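Local coordinates for purine-binding protein BAB2_0673 (Brucella melitensis biovar Abortus, PDB 3S99), which binds adenine and probably other purines such as guanine, and may serve an ABC-type system for their uptake, at residues Ile32-Pro37 with Val69-Asp74; Lys88-Thr93 with Pro109-Glu114; Thr213-Ser218 with Phe233-Asp238; Ser126-Arg131 with Asp253-Tyr258. One frame throughout, in Å; residues are numbered along the deposited sequence.

Interaction 1. Residues Ile32-Pro37 with Val69-Asp74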
loop_
_atom_site.group_PDB
_atom_site.type_symbol
_atom_site.label_atom_id
_atom_site.label_comp_id
_atom_site.label_asym_id
_atom_site.label_seq_id
_atom_site.Cartn_x
_atom_site.Cartn_y
_atom_site.Cartn_z
ATOM N N ILE A 32 13.340 -6.542 7.451
ATOM C CA ILE A 32 12.791 -7.808 6.980
ATOM C C ILE A 32 11.800 -7.523 5.841
ATOM O O ILE A 32 10.822 -6.790 6.053
ATOM C CB ILE A 32 12.041 -8.521 8.114
ATOM C CG1 ILE A 32 12.977 -8.764 9.307
ATOM C CG2 ILE A 32 11.488 -9.853 7.602
ATOM C CD1 ILE A 32 14.125 -9.719 9.007
ATOM N N TYR A 33 12.039 -8.099 4.652
ATOM C CA TYR A 33 11.161 -7.886 3.511
ATOM C C TYR A 33 10.416 -9.200 3.177
ATOM O O TYR A 33 10.985 -10.259 3.226
ATOM C CB TYR A 33 11.931 -7.458 2.265
ATOM C CG TYR A 33 12.814 -6.229 2.388
ATOM C CD1 TYR A 33 12.437 -5.125 3.164
ATOM C CD2 TYR A 33 13.990 -6.148 1.677
ATOM C CE1 TYR A 33 13.258 -3.994 3.254
ATOM C CE2 TYR A 33 14.817 -4.997 1.758
ATOM C CZ TYR A 33 14.419 -3.937 2.534
ATOM O OH TYR A 33 15.221 -2.842 2.614
ATOM N N ILE A 34 9.156 -9.083 2.784
ATOM C CA ILE A 34 8.349 -10.231 2.374
ATOM C C ILE A 34 8.698 -10.639 0.918
ATOM O O ILE A 34 8.488 -11.776 0.526
ATOM C CB ILE A 34 6.843 -9.905 2.531
ATOM C CG1 ILE A 34 5.964 -11.151 2.303
ATOM C CG2 ILE A 34 6.414 -8.788 1.561
ATOM C CD1 ILE A 34 5.674 -11.927 3.519
ATOM N N GLY A 35 9.256 -9.720 0.134
ATOM C CA GLY A 35 9.729 -10.043 -1.210
ATOM C C GLY A 35 11.152 -9.566 -1.458
ATOM O O GLY A 35 11.897 -9.259 -0.499
ATOM N N PRO A 36 11.547 -9.493 -2.742
ATOM C CA PRO A 36 12.839 -8.984 -3.115
ATOM C C PRO A 36 12.754 -7.535 -3.547
ATOM O O PRO A 36 11.759 -7.141 -4.110
ATOM C CB PRO A 36 13.219 -9.865 -4.332
ATOM C CG PRO A 36 11.962 -10.277 -4.919
ATOM C CD PRO A 36 10.853 -10.048 -3.916
ATOM N N PRO A 37 13.809 -6.742 -3.308
ATOM C CA PRO A 37 13.882 -5.415 -3.908
ATOM C C PRO A 37 13.623 -5.432 -5.439
ATOM O O PRO A 37 13.059 -4.492 -5.990
ATOM C CB PRO A 37 15.306 -4.972 -3.610
ATOM C CG PRO A 37 15.677 -5.728 -2.367
ATOM C CD PRO A 37 15.012 -7.064 -2.518
ATOM N N VAL A 69 11.092 -13.246 3.216
ATOM C CA VAL A 69 10.855 -13.862 4.520
ATOM C C VAL A 69 9.336 -14.116 4.656
ATOM O O VAL A 69 8.554 -13.165 4.703
ATOM C CB VAL A 69 11.343 -12.936 5.655
ATOM C CG1 VAL A 69 11.020 -13.512 7.032
ATOM C CG2 VAL A 69 12.830 -12.674 5.542
ATOM N N ALA A 70 8.936 -15.387 4.703
ATOM C CA ALA A 70 7.521 -15.769 4.840
ATOM C C ALA A 70 6.971 -15.406 6.222
ATOM O O ALA A 70 7.729 -15.298 7.168
ATOM C CB ALA A 70 7.351 -17.239 4.589
ATOM N N GLU A 71 5.647 -15.230 6.325
ATOM C CA GLU A 71 4.975 -15.060 7.626
ATOM C C GLU A 71 5.130 -16.319 8.484
ATOM O O GLU A 71 5.388 -17.406 7.969
ATOM C CB GLU A 71 3.470 -14.820 7.469
ATOM C CG GLU A 71 3.062 -13.858 6.381
ATOM C CD GLU A 71 1.551 -13.800 6.178
ATOM O OE1 GLU A 71 0.824 -14.732 6.597
ATOM O OE2 GLU A 71 1.093 -12.802 5.595
ATOM N N GLY A 72 4.956 -16.166 9.795
ATOM C CA GLY A 72 4.956 -17.302 10.699
ATOM C C GLY A 72 6.356 -17.663 11.174
ATOM O O GLY A 72 7.085 -16.785 11.628
ATOM N N ALA A 73 6.711 -18.949 11.105
ATOM C CA ALA A 73 7.990 -19.441 11.691
ATOM C C ALA A 73 9.222 -18.761 11.083
ATOM O O ALA A 73 10.128 -18.386 11.807
ATOM C CB ALA A 73 8.117 -20.973 11.584
ATOM N N ASP A 74 9.220 -18.569 9.763
ATOM C CA ASP A 74 10.332 -17.900 9.047
ATOM C C ASP A 74 10.519 -16.490 9.572
ATOM O O ASP A 74 11.637 -16.107 9.918
ATOM C CB ASP A 74 10.062 -17.906 7.532
ATOM C CG ASP A 74 11.269 -17.436 6.681
ATOM O OD1 ASP A 74 12.389 -17.223 7.216
ATOM O OD2 ASP A 74 11.058 -17.280 5.453
#

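Interaction 2. Residues Lys88-Thr93 with Pro109-Glu114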
loop_
_atom_site.group_PDB
_atom_site.type_symbol
_atom_site.label_atom_id
_atom_site.label_comp_id
_atom_site.label_asym_id
_atom_site.label_seq_id
_atom_site.Cartn_x
_atom_site.Cartn_y
_atom_site.Cartn_z
ATOM N N LYS A 88 19.645 -2.860 16.651
ATOM C CA LYS A 88 18.942 -2.204 17.754
ATOM C C LYS A 88 17.647 -1.486 17.312
ATOM O O LYS A 88 16.886 -1.026 18.152
ATOM C CB LYS A 88 19.877 -1.207 18.472
ATOM C CG LYS A 88 20.994 -1.805 19.335
ATOM C CD LYS A 88 20.497 -2.879 20.310
ATOM C CE LYS A 88 21.149 -2.798 21.703
ATOM N NZ LYS A 88 22.601 -3.212 21.711
ATOM N N LEU A 89 17.438 -1.368 16.000
ATOM C CA LEU A 89 16.192 -0.901 15.415
ATOM C C LEU A 89 15.886 -1.823 14.245
ATOM O O LEU A 89 16.726 -2.013 13.363
ATOM C CB LEU A 89 16.348 0.516 14.929
ATOM C CG LEU A 89 15.171 1.168 14.207
ATOM C CD1 LEU A 89 13.922 1.304 15.118
ATOM C CD2 LEU A 89 15.612 2.526 13.678
ATOM N N ILE A 90 14.712 -2.440 14.264
ATOM C CA ILE A 90 14.341 -3.428 13.242
ATOM C C ILE A 90 12.972 -3.093 12.647
ATOM O O ILE A 90 11.974 -2.990 13.398
ATOM C CB ILE A 90 14.266 -4.822 13.846
ATOM C CG1 ILE A 90 15.627 -5.247 14.411
ATOM C CG2 ILE A 90 13.743 -5.884 12.784
ATOM C CD1 ILE A 90 15.592 -6.658 15.014
ATOM N N PHE A 91 12.928 -2.926 11.322
ATOM C CA PHE A 91 11.697 -2.633 10.588
ATOM C C PHE A 91 11.187 -3.920 9.953
ATOM O O PHE A 91 11.913 -4.580 9.191
ATOM C CB PHE A 91 11.949 -1.599 9.492
ATOM C CG PHE A 91 12.292 -0.228 10.007
ATOM C CD1 PHE A 91 11.280 0.718 10.228
ATOM C CD2 PHE A 91 13.592 0.134 10.249
ATOM C CE1 PHE A 91 11.580 1.968 10.714
ATOM C CE2 PHE A 91 13.898 1.412 10.709
ATOM C CZ PHE A 91 12.881 2.325 10.939
ATOM N N THR A 92 9.956 -4.293 10.285
ATOM C CA THR A 92 9.295 -5.477 9.743
ATOM C C THR A 92 8.245 -4.990 8.754
ATOM O O THR A 92 7.299 -4.307 9.128
ATOM C CB THR A 92 8.786 -6.420 10.849
ATOM O OG1 THR A 92 7.909 -5.734 11.735
ATOM C CG2 THR A 92 9.993 -6.989 11.644
ATOM N N THR A 93 8.500 -5.225 7.463
ATOM C CA THR A 93 7.853 -4.405 6.410
ATOM C C THR A 93 6.648 -5.022 5.710
ATOM O O THR A 93 6.317 -4.669 4.575
ATOM C CB THR A 93 8.888 -3.910 5.365
ATOM O OG1 THR A 93 9.425 -5.028 4.643
ATOM C CG2 THR A 93 10.054 -3.131 6.041
ATOM N N PRO A 109 14.273 -6.607 24.950
ATOM C CA PRO A 109 13.874 -5.313 25.461
ATOM C C PRO A 109 14.826 -4.170 25.084
ATOM O O PRO A 109 14.410 -3.019 25.124
ATOM C CB PRO A 109 13.833 -5.524 26.990
ATOM C CG PRO A 109 14.801 -6.677 27.229
ATOM C CD PRO A 109 14.606 -7.565 26.021
ATOM N N ASP A 110 16.066 -4.441 24.701
ATOM C CA ASP A 110 16.935 -3.315 24.312
ATOM C C ASP A 110 16.821 -3.016 22.804
ATOM O O ASP A 110 17.521 -2.119 22.293
ATOM C CB ASP A 110 18.400 -3.543 24.664
ATOM C CG ASP A 110 18.635 -3.891 26.146
ATOM O OD1 ASP A 110 17.869 -3.473 27.060
ATOM O OD2 ASP A 110 19.650 -4.591 26.373
ATOM N N VAL A 111 15.991 -3.779 22.081
ATOM C CA VAL A 111 15.818 -3.530 20.634
ATOM C C VAL A 111 14.500 -2.790 20.418
ATOM O O VAL A 111 13.543 -3.002 21.137
ATOM C CB VAL A 111 15.857 -4.842 19.812
ATOM C CG1 VAL A 111 15.594 -4.570 18.280
ATOM C CG2 VAL A 111 17.192 -5.583 20.053
ATOM N N LYS A 112 14.457 -1.910 19.429
ATOM C CA LYS A 112 13.219 -1.210 19.083
ATOM C C LYS A 112 12.737 -1.787 17.766
ATOM O O LYS A 112 13.540 -1.940 16.841
ATOM C CB LYS A 112 13.463 0.288 18.899
ATOM C CG LYS A 112 14.116 1.066 20.035
ATOM C CD LYS A 112 13.606 0.729 21.362
ATOM C CE LYS A 112 14.011 1.828 22.381
ATOM N NZ LYS A 112 15.385 1.663 22.868
ATOM N N PHE A 113 11.429 -2.052 17.676
ATOM C CA PHE A 113 10.802 -2.718 16.541
ATOM C C PHE A 113 9.799 -1.766 15.896
ATOM O O PHE A 113 9.133 -1.046 16.591
ATOM C CB PHE A 113 10.097 -3.977 17.004
ATOM C CG PHE A 113 11.042 -5.043 17.475
ATOM C CD1 PHE A 113 11.561 -5.994 16.584
ATOM C CD2 PHE A 113 11.461 -5.070 18.786
ATOM C CE1 PHE A 113 12.435 -6.976 17.033
ATOM C CE2 PHE A 113 12.327 -6.050 19.225
ATOM C CZ PHE A 113 12.829 -6.989 18.336
ATOM N N GLU A 114 9.720 -1.762 14.575
ATOM C CA GLU A 114 8.808 -0.869 13.823
ATOM C C GLU A 114 8.103 -1.775 12.822
ATOM O O GLU A 114 8.759 -2.348 11.938
ATOM C CB GLU A 114 9.591 0.184 13.072
ATOM C CG GLU A 114 10.259 1.263 13.913
ATOM C CD GLU A 114 9.314 2.410 14.273
ATOM O OE1 GLU A 114 8.263 2.570 13.610
ATOM O OE2 GLU A 114 9.638 3.159 15.217
HETATM O O HOH W 1 17.460 0.124 20.754
#

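Interaction 3. Residues Thr213-Ser218 with Phe233-Asp238. With ADE (adenine), chain T.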
loop_
_atom_site.group_PDB
_atom_site.type_symbol
_atom_site.label_atom_id
_atom_site.label_comp_id
_atom_site.label_asym_id
_atom_site.label_seq_id
_atom_site.Cartn_x
_atom_site.Cartn_y
_atom_site.Cartn_z
ATOM N N THR A 213 -5.249 -2.600 -12.254
ATOM C CA THR A 213 -4.706 -2.116 -11.019
ATOM C C THR A 213 -4.536 -3.284 -10.073
ATOM O O THR A 213 -5.189 -4.338 -10.240
ATOM C CB THR A 213 -5.672 -1.063 -10.386
ATOM O OG1 THR A 213 -4.990 -0.372 -9.329
ATOM C CG2 THR A 213 -6.879 -1.738 -9.851
ATOM N N GLN A 214 -3.743 -3.083 -9.037
ATOM C CA GLN A 214 -3.356 -4.208 -8.156
ATOM C C GLN A 214 -3.098 -3.827 -6.713
ATOM O O GLN A 214 -2.793 -2.676 -6.419
ATOM C CB GLN A 214 -2.095 -4.883 -8.686
ATOM C CG GLN A 214 -0.835 -4.078 -8.397
ATOM C CD GLN A 214 0.344 -4.558 -9.164
ATOM O OE1 GLN A 214 0.283 -4.701 -10.400
ATOM N NE2 GLN A 214 1.453 -4.785 -8.459
ATOM N N HIS A 215 -3.201 -4.821 -5.824
ATOM C CA HIS A 215 -2.657 -4.711 -4.468
ATOM C C HIS A 215 -1.604 -5.781 -4.167
ATOM O O HIS A 215 -1.367 -6.143 -3.009
ATOM C CB HIS A 215 -3.781 -4.775 -3.452
ATOM C CG HIS A 215 -3.500 -4.032 -2.183
ATOM N ND1 HIS A 215 -4.406 -3.142 -1.630
ATOM C CD2 HIS A 215 -2.454 -4.091 -1.320
ATOM C CE1 HIS A 215 -3.911 -2.666 -0.499
ATOM N NE2 HIS A 215 -2.740 -3.241 -0.273
ATOM N N THR A 216 -0.972 -6.283 -5.224
ATOM C CA THR A 216 0.204 -7.146 -5.106
ATOM C C THR A 216 1.472 -6.300 -5.341
ATOM O O THR A 216 1.392 -5.104 -5.688
ATOM C CB THR A 216 0.099 -8.278 -6.113
ATOM O OG1 THR A 216 -0.023 -7.720 -7.442
ATOM C CG2 THR A 216 -1.130 -9.189 -5.762
ATOM N N ASP A 217 2.633 -6.915 -5.146
ATOM C CA ASP A 217 3.895 -6.193 -4.903
ATOM C C ASP A 217 4.755 -5.915 -6.129
ATOM O O ASP A 217 5.659 -5.080 -6.073
ATOM C CB ASP A 217 4.728 -6.985 -3.875
ATOM C CG ASP A 217 4.118 -6.957 -2.460
ATOM O OD1 ASP A 217 3.076 -6.255 -2.272
ATOM O OD2 ASP A 217 4.706 -7.605 -1.527
ATOM N N SER A 218 4.501 -6.615 -7.236
ATOM C CA SER A 218 5.480 -6.631 -8.317
ATOM C C SER A 218 5.025 -5.870 -9.549
ATOM O O SER A 218 3.856 -5.501 -9.676
ATOM C CB SER A 218 5.845 -8.076 -8.727
ATOM O OG SER A 218 4.950 -8.536 -9.712
ATOM N N PHE A 233 -2.316 1.258 -13.249
ATOM C CA PHE A 233 -1.710 2.035 -12.150
ATOM C C PHE A 233 -0.557 1.254 -11.531
ATOM O O PHE A 233 -0.669 0.061 -11.283
ATOM C CB PHE A 233 -2.763 2.387 -11.100
ATOM C CG PHE A 233 -3.947 3.184 -11.674
ATOM C CD1 PHE A 233 -3.848 4.552 -11.875
ATOM C CD2 PHE A 233 -5.130 2.545 -12.023
ATOM C CE1 PHE A 233 -4.933 5.303 -12.419
ATOM C CE2 PHE A 233 -6.220 3.264 -12.529
ATOM C CZ PHE A 233 -6.120 4.626 -12.752
ATOM N N GLY A 234 0.558 1.932 -11.273
ATOM C CA GLY A 234 1.613 1.341 -10.477
ATOM C C GLY A 234 1.258 1.285 -9.011
ATOM O O GLY A 234 0.369 1.998 -8.539
ATOM N N GLN A 235 1.997 0.449 -8.287
ATOM C CA GLN A 235 1.721 0.154 -6.901
ATOM C C GLN A 235 2.971 0.284 -6.069
ATOM O O GLN A 235 3.962 -0.368 -6.375
ATOM C CB GLN A 235 1.226 -1.300 -6.801
ATOM C CG GLN A 235 0.979 -1.866 -5.371
ATOM C CD GLN A 235 -0.085 -1.170 -4.558
ATOM O OE1 GLN A 235 -0.726 -0.174 -4.991
ATOM N NE2 GLN A 235 -0.308 -1.703 -3.353
ATOM N N ALA A 236 2.912 1.112 -5.031
ATOM C CA ALA A 236 3.968 1.281 -4.047
ATOM C C ALA A 236 5.053 2.185 -4.592
ATOM O O ALA A 236 5.522 3.113 -3.896
ATOM C CB ALA A 236 4.583 -0.103 -3.639
ATOM N N SER A 237 5.501 1.844 -5.804
ATOM C CA SER A 237 6.536 2.580 -6.514
ATOM C C SER A 237 5.987 3.182 -7.774
ATOM O O SER A 237 5.020 2.665 -8.338
ATOM C CB SER A 237 7.650 1.608 -6.937
ATOM O OG SER A 237 8.826 2.362 -7.246
ATOM N N ASP A 238 6.644 4.238 -8.263
ATOM C CA ASP A 238 6.355 4.744 -9.605
ATOM C C ASP A 238 6.921 3.731 -10.594
ATOM O O ASP A 238 8.126 3.607 -10.705
ATOM C CB ASP A 238 6.940 6.153 -9.821
ATOM C CG ASP A 238 6.586 6.735 -11.193
ATOM O OD1 ASP A 238 5.984 6.000 -12.022
ATOM O OD2 ASP A 238 6.930 7.924 -11.446
HETATM N N9 ADE T . 1.725 -5.515 4.160
HETATM C C8 ADE T . 0.766 -4.528 4.100
HETATM N N7 ADE T . 0.519 -4.071 2.897
HETATM C C5 ADE T . 1.404 -4.856 2.149
HETATM C C6 ADE T . 1.619 -4.859 0.798
HETATM N N6 ADE T . 0.918 -3.976 0.072
HETATM N N1 ADE T . 2.553 -5.730 0.295
HETATM C C2 ADE T . 3.198 -6.552 1.141
HETATM N N3 ADE T . 3.070 -6.642 2.465
HETATM C C4 ADE T . 2.144 -5.748 2.885
HETATM O O HOH W 2 -2.354 -0.791 -9.180
HETATM O O HOH W 3 -1.400 -2.761 -11.830
HETATM O O HOH W 4 1.398 -3.701 -2.687
#

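Interaction 4. Residues Ser126-Arg131 with Asp253-Tyr258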
loop_
_atom_site.group_PDB
_atom_site.type_symbol
_atom_site.label_atom_id
_atom_site.label_comp_id
_atom_site.label_asym_id
_atom_site.label_seq_id
_atom_site.Cartn_x
_atom_site.Cartn_y
_atom_site.Cartn_z
ATOM N N SER A 126 6.640 -0.023 17.715
ATOM C CA SER A 126 5.791 0.931 17.060
ATOM C C SER A 126 5.145 0.278 15.843
ATOM O O SER A 126 5.612 -0.749 15.330
ATOM C CB SER A 126 6.597 2.173 16.634
ATOM O OG SER A 126 7.025 2.910 17.759
ATOM N N ALA A 127 4.072 0.900 15.391
ATOM C CA ALA A 127 3.302 0.458 14.254
ATOM C C ALA A 127 3.135 1.641 13.351
ATOM O O ALA A 127 2.618 2.696 13.740
ATOM C CB ALA A 127 1.894 -0.082 14.679
ATOM N N TYR A 128 3.497 1.448 12.102
ATOM C CA TYR A 128 3.405 2.512 11.155
ATOM C C TYR A 128 2.590 2.086 9.956
ATOM O O TYR A 128 2.956 1.167 9.214
ATOM C CB TYR A 128 4.802 3.055 10.834
ATOM C CG TYR A 128 5.757 2.101 10.083
ATOM C CD1 TYR A 128 6.483 1.133 10.757
ATOM C CD2 TYR A 128 5.921 2.194 8.703
ATOM C CE1 TYR A 128 7.350 0.283 10.075
ATOM C CE2 TYR A 128 6.766 1.354 8.022
ATOM C CZ TYR A 128 7.499 0.405 8.718
ATOM O OH TYR A 128 8.366 -0.427 8.048
ATOM N N ASN A 129 1.450 2.761 9.791
ATOM C CA ASN A 129 0.486 2.462 8.748
ATOM C C ASN A 129 0.276 3.676 7.826
ATOM O O ASN A 129 0.432 4.815 8.258
ATOM C CB ASN A 129 -0.835 2.010 9.426
ATOM C CG ASN A 129 -1.763 1.277 8.472
ATOM O OD1 ASN A 129 -1.366 0.978 7.351
ATOM N ND2 ASN A 129 -3.001 0.960 8.926
ATOM N N ALA A 130 -0.029 3.426 6.549
ATOM C CA ALA A 130 -0.262 4.485 5.567
ATOM C C ALA A 130 -1.673 4.371 5.061
ATOM O O ALA A 130 -2.145 3.262 4.820
ATOM C CB ALA A 130 0.704 4.380 4.382
ATOM N N ARG A 131 -2.338 5.510 4.865
ATOM C CA ARG A 131 -3.672 5.514 4.277
ATOM C C ARG A 131 -3.592 5.339 2.751
ATOM O O ARG A 131 -3.929 6.270 1.995
ATOM C CB ARG A 131 -4.389 6.825 4.590
ATOM C CG ARG A 131 -4.573 7.085 6.069
ATOM C CD ARG A 131 -5.481 8.288 6.332
ATOM N NE ARG A 131 -5.542 8.572 7.760
ATOM C CZ ARG A 131 -6.395 8.031 8.627
ATOM N NH1 ARG A 131 -7.336 7.195 8.231
ATOM N NH2 ARG A 131 -6.312 8.340 9.926
ATOM N N ASP A 253 4.605 5.075 -1.914
ATOM C CA ASP A 253 4.763 4.970 -0.465
ATOM C C ASP A 253 6.059 5.679 -0.122
ATOM O O ASP A 253 7.117 5.239 -0.586
ATOM C CB ASP A 253 4.887 3.508 -0.064
ATOM C CG ASP A 253 3.653 2.706 -0.402
ATOM O OD1 ASP A 253 2.575 3.308 -0.550
ATOM O OD2 ASP A 253 3.752 1.471 -0.475
ATOM N N GLU A 254 6.003 6.737 0.690
ATOM C CA GLU A 254 7.244 7.472 1.009
ATOM C C GLU A 254 7.767 7.136 2.426
ATOM O O GLU A 254 7.538 7.853 3.380
ATOM C CB GLU A 254 7.051 8.975 0.820
ATOM C CG GLU A 254 6.856 9.410 -0.646
ATOM C CD GLU A 254 8.124 9.254 -1.511
ATOM O OE1 GLU A 254 9.275 9.301 -1.007
ATOM O OE2 GLU A 254 7.948 9.055 -2.727
ATOM N N TRP A 255 8.509 6.050 2.542
ATOM C CA TRP A 255 8.930 5.607 3.863
ATOM C C TRP A 255 10.177 6.320 4.369
ATOM O O TRP A 255 10.459 6.317 5.559
ATOM C CB TRP A 255 9.172 4.114 3.868
ATOM C CG TRP A 255 8.079 3.242 3.285
ATOM C CD1 TRP A 255 8.163 2.497 2.149
ATOM C CD2 TRP A 255 6.768 3.000 3.823
ATOM N NE1 TRP A 255 7.005 1.782 1.964
ATOM C CE2 TRP A 255 6.126 2.102 2.965
ATOM C CE3 TRP A 255 6.057 3.498 4.930
ATOM C CZ2 TRP A 255 4.836 1.646 3.203
ATOM C CZ3 TRP A 255 4.798 3.054 5.153
ATOM C CH2 TRP A 255 4.183 2.148 4.300
ATOM N N GLY A 256 10.944 6.921 3.470
ATOM C CA GLY A 256 12.293 7.399 3.814
ATOM C C GLY A 256 12.370 8.402 4.950
ATOM O O GLY A 256 13.143 8.215 5.879
ATOM N N PRO A 257 11.577 9.476 4.876
ATOM C CA PRO A 257 11.604 10.441 5.975
ATOM C C PRO A 257 11.230 9.824 7.313
ATOM O O PRO A 257 11.830 10.152 8.324
ATOM C CB PRO A 257 10.593 11.510 5.524
ATOM C CG PRO A 257 10.700 11.459 3.952
ATOM C CD PRO A 257 10.825 9.968 3.696
ATOM N N TYR A 258 10.286 8.887 7.312
ATOM C CA TYR A 258 9.880 8.208 8.534
ATOM C C TYR A 258 11.029 7.360 9.084
ATOM O O TYR A 258 11.366 7.423 10.279
ATOM C CB TYR A 258 8.623 7.336 8.278
ATOM C CG TYR A 258 8.162 6.628 9.543
ATOM C CD1 TYR A 258 7.531 7.345 10.557
ATOM C CD2 TYR A 258 8.394 5.282 9.746
ATOM C CE1 TYR A 258 7.142 6.749 11.739
ATOM C CE2 TYR A 258 7.994 4.654 10.951
ATOM C CZ TYR A 258 7.383 5.406 11.943
ATOM O OH TYR A 258 6.960 4.857 13.124
#

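Interaction 1. Residues Ile32-Pro37 with Val69-Asp74
The CG2 methyl of Ile-32 lies against the branch point of Val-69, with Ile-32 CG2 3.6 Å from Val-69 CB and close to both valine methyls; the two side chains cross at about a right angle. Both residues stand at the carboxyl-end rim of the parallel sheet in the first lobe of this periplasmic-binding-protein fold, where strands 27-32 and 61-66 run out into loops. The neighbouring backbones remain paired past the strand end: Val-69 N donates to Tyr-33 O over 3.0 Å, almost straight at 172° and in the carbonyl plane. Gly-35 with Asn-68 and Tyr-33 with Leu-66 extend the same backbone pairing. Ile-32 also leans on Ile-79 and Ile-82 of helix 73-84, which buries this end of the contact.

Ile-34 reaches across differently. Its CG1 is trans to the backbone N (chi1 -172°), and a chi2 of 91°, away from the usual staggered values, brings CD1 up to the outer end of the valine carbonyl, Ile-34 CD1 3.4 Å from Val-69 O. Tyr-97 OH hydrogen-bonds to that oxygen; the methyl only packs against it. Ile-34 lines the adenine pocket, so residues 69-71 touch a residue that contacts the ligand. Beyond it the 69-74 turn is tied to the start of helix 73-84, with Gly-72 at the N-cap: Ala-70 N donates over 2.9 Å to Asp-74 OD2, meeting it from above the carboxylate plane.

Interaction 2. Residues Lys88-Thr93 with Pro109-Glu114
The carbonyl oxygen of Lys-88 is gripped twice: Lys-112 N donates to Lys-88 O over 2.9 Å from above the carbonyl plane, and a water donates too. The same water donates to Asp-110 O and ties the two segments near the start of their strands, in the parallel beta-alpha-beta unit strand 89-92, helix 98-105, strand 112-116. The register is then regular, the strand axes 4.7 Å apart and turned by 21°. Ile-90 N bonds to Lys-112 O, Glu-114 N to Ile-90 O, and Thr-92 N to Glu-114 O at 2.8 Å, nearly along the C=O axis.

The two faces of the pair differ. On one, Ile-90 and Phe-113 run side by side, Ile-90 CD1 3.8 Å from Phe-113 CE1, while Val-111 CG1 sits over one face of the ring, toward its rim; helix 73-84 covers this side. On the other, Leu-89, Phe-91 and the aliphatic part of Glu-114 pack beneath helix 256-268. A bend at chi2 turns the buried Glu-114 carboxylate to Tyr-258, Arg-262 and Trp-271. With CG beside the backbone N (chi1 -70°), this side chain lies alongside the Phe-91 ring, Glu-114 CG 3.5 Å from Phe-91 CE1 and Glu-114 CB 3.4 Å from Phe-91 CD1.

Interaction 3. Residues Thr213-Ser218 with Phe233-Asp238
A parallel beta-alpha-beta unit of the second lobe, strand 211-214, helix 220-227, strand 231-236, opens here toward the adenine pocket. The strand ends splay: the CA atoms of Thr-213 and Phe-233 are 5.2 Å apart, those of Gln-214 and Gln-235 6.8 Å, and waters bridge the widening gap. One accepts from Gln-214 N and bonds to Thr-213 OG1 while lying within bonding range of Phe-233 O; a second lies between Gln-214 OE1 and Phe-233 O.

Two glutamines fill the space between the segments. Gln-214 packs its CG on Gln-235 CB at 3.8 Å, their amide planes 44° apart. Its own amide is fixed by two bonds, since Gln-214 NE2 donates to Thr-216 O and, along a nearly straight path of 175°, to Ser-218 O; both partners lie in the amide plane, so the side chain pins the loop 215-218. In the other glutamine, CG trans to the backbone N (chi1 175°) puts Gln-235 CG 3.3 Å from Thr-216 O; the bend at chi2 then places NE2 over one face of the His-215 ring, whose NE2 is bonded to Glu-162.

From there Gln-235 NE2 donates over 2.7 Å to a water that also accepts from adenine N6 and donates to Asp-217 OD1. The same Asp-217 OD1 lies 2.7 Å from adenine N1. So close an approach of two potential acceptors suggests that a proton lies between them, on whichever atom it resides. The water links the glutamine to the ligand, and as donor or acceptor it could probably adapt to a different group at that position.

Interaction 4. Residues Ser126-Arg131 with Asp253-Tyr258
An aromatic cluster of Tyr-128, Trp-255 and Tyr-258 joins strand 125-130 of the first lobe's parallel sheet to the chain that returns from strand 247-253 of the second lobe and enters helix 256-268. The segment 253-258 is thus one of the connections between lobes that a periplasmic-binding-protein fold uses as its hinge region, and it is seated on the sheet by shape.

The principal bump is the Tyr-128 ring. With CG placed between the backbone N and carbonyl carbon (chi1 67°), the ring stands up from the sheet into the corner formed by Trp-255 and Tyr-258. Its CD2-CE2 side is turned to the indole in an offset edge-to-face pair: the Tyr-128 centroid is 5.6 Å from that of the six-membered ring of Trp-255, with planes at 81°. Tyr-128 CD2 is 3.8 Å from Trp-255 CZ3, and Tyr-128 CE2 is as near to Trp-255 CE3. Over one face of the Tyr-128 ring comes Tyr-258 CE2, 3.5 Å from Tyr-128 CG; the planes are inclined at 31°, an oblique pairing.

Trp-255 is bounded on one face by its own segment's Asp-253 CB, and it also stacks with His-46 of helix 42-57. The hydroxyls anchor the rings, Tyr-128 OH on Tyr-259 and Tyr-258 OH on Glu-114. Beside Tyr-128 on the strand, the Ala-130 methyl meets the indole, Ala-130 CB 4.1 Å from Trp-255 CH2.

Overall arrangement
Interactions 2 and 4 share one sheet: strands 112-116 and 125-130 are neighbours in it, and Phe-113 O and Ser-126 N probably bond. Both are buried, yet interaction 2 is held largely by regular backbone bonds and interaction 4 by aromatic packing. Interaction 1, partly buried, with Ala-70 and Glu-71 exposed, rests on a single backbone bond and apolar side chains; it adjoins interaction 2 through Ile-32 and Phe-91. Interaction 3, fully buried in the other lobe, relies on side-chain amides and water. It meets interaction 4 by Ala-236 O and Asp-253 N, and interaction 1 by Ile-34 and Asp-217, which face adenine from opposite lobes.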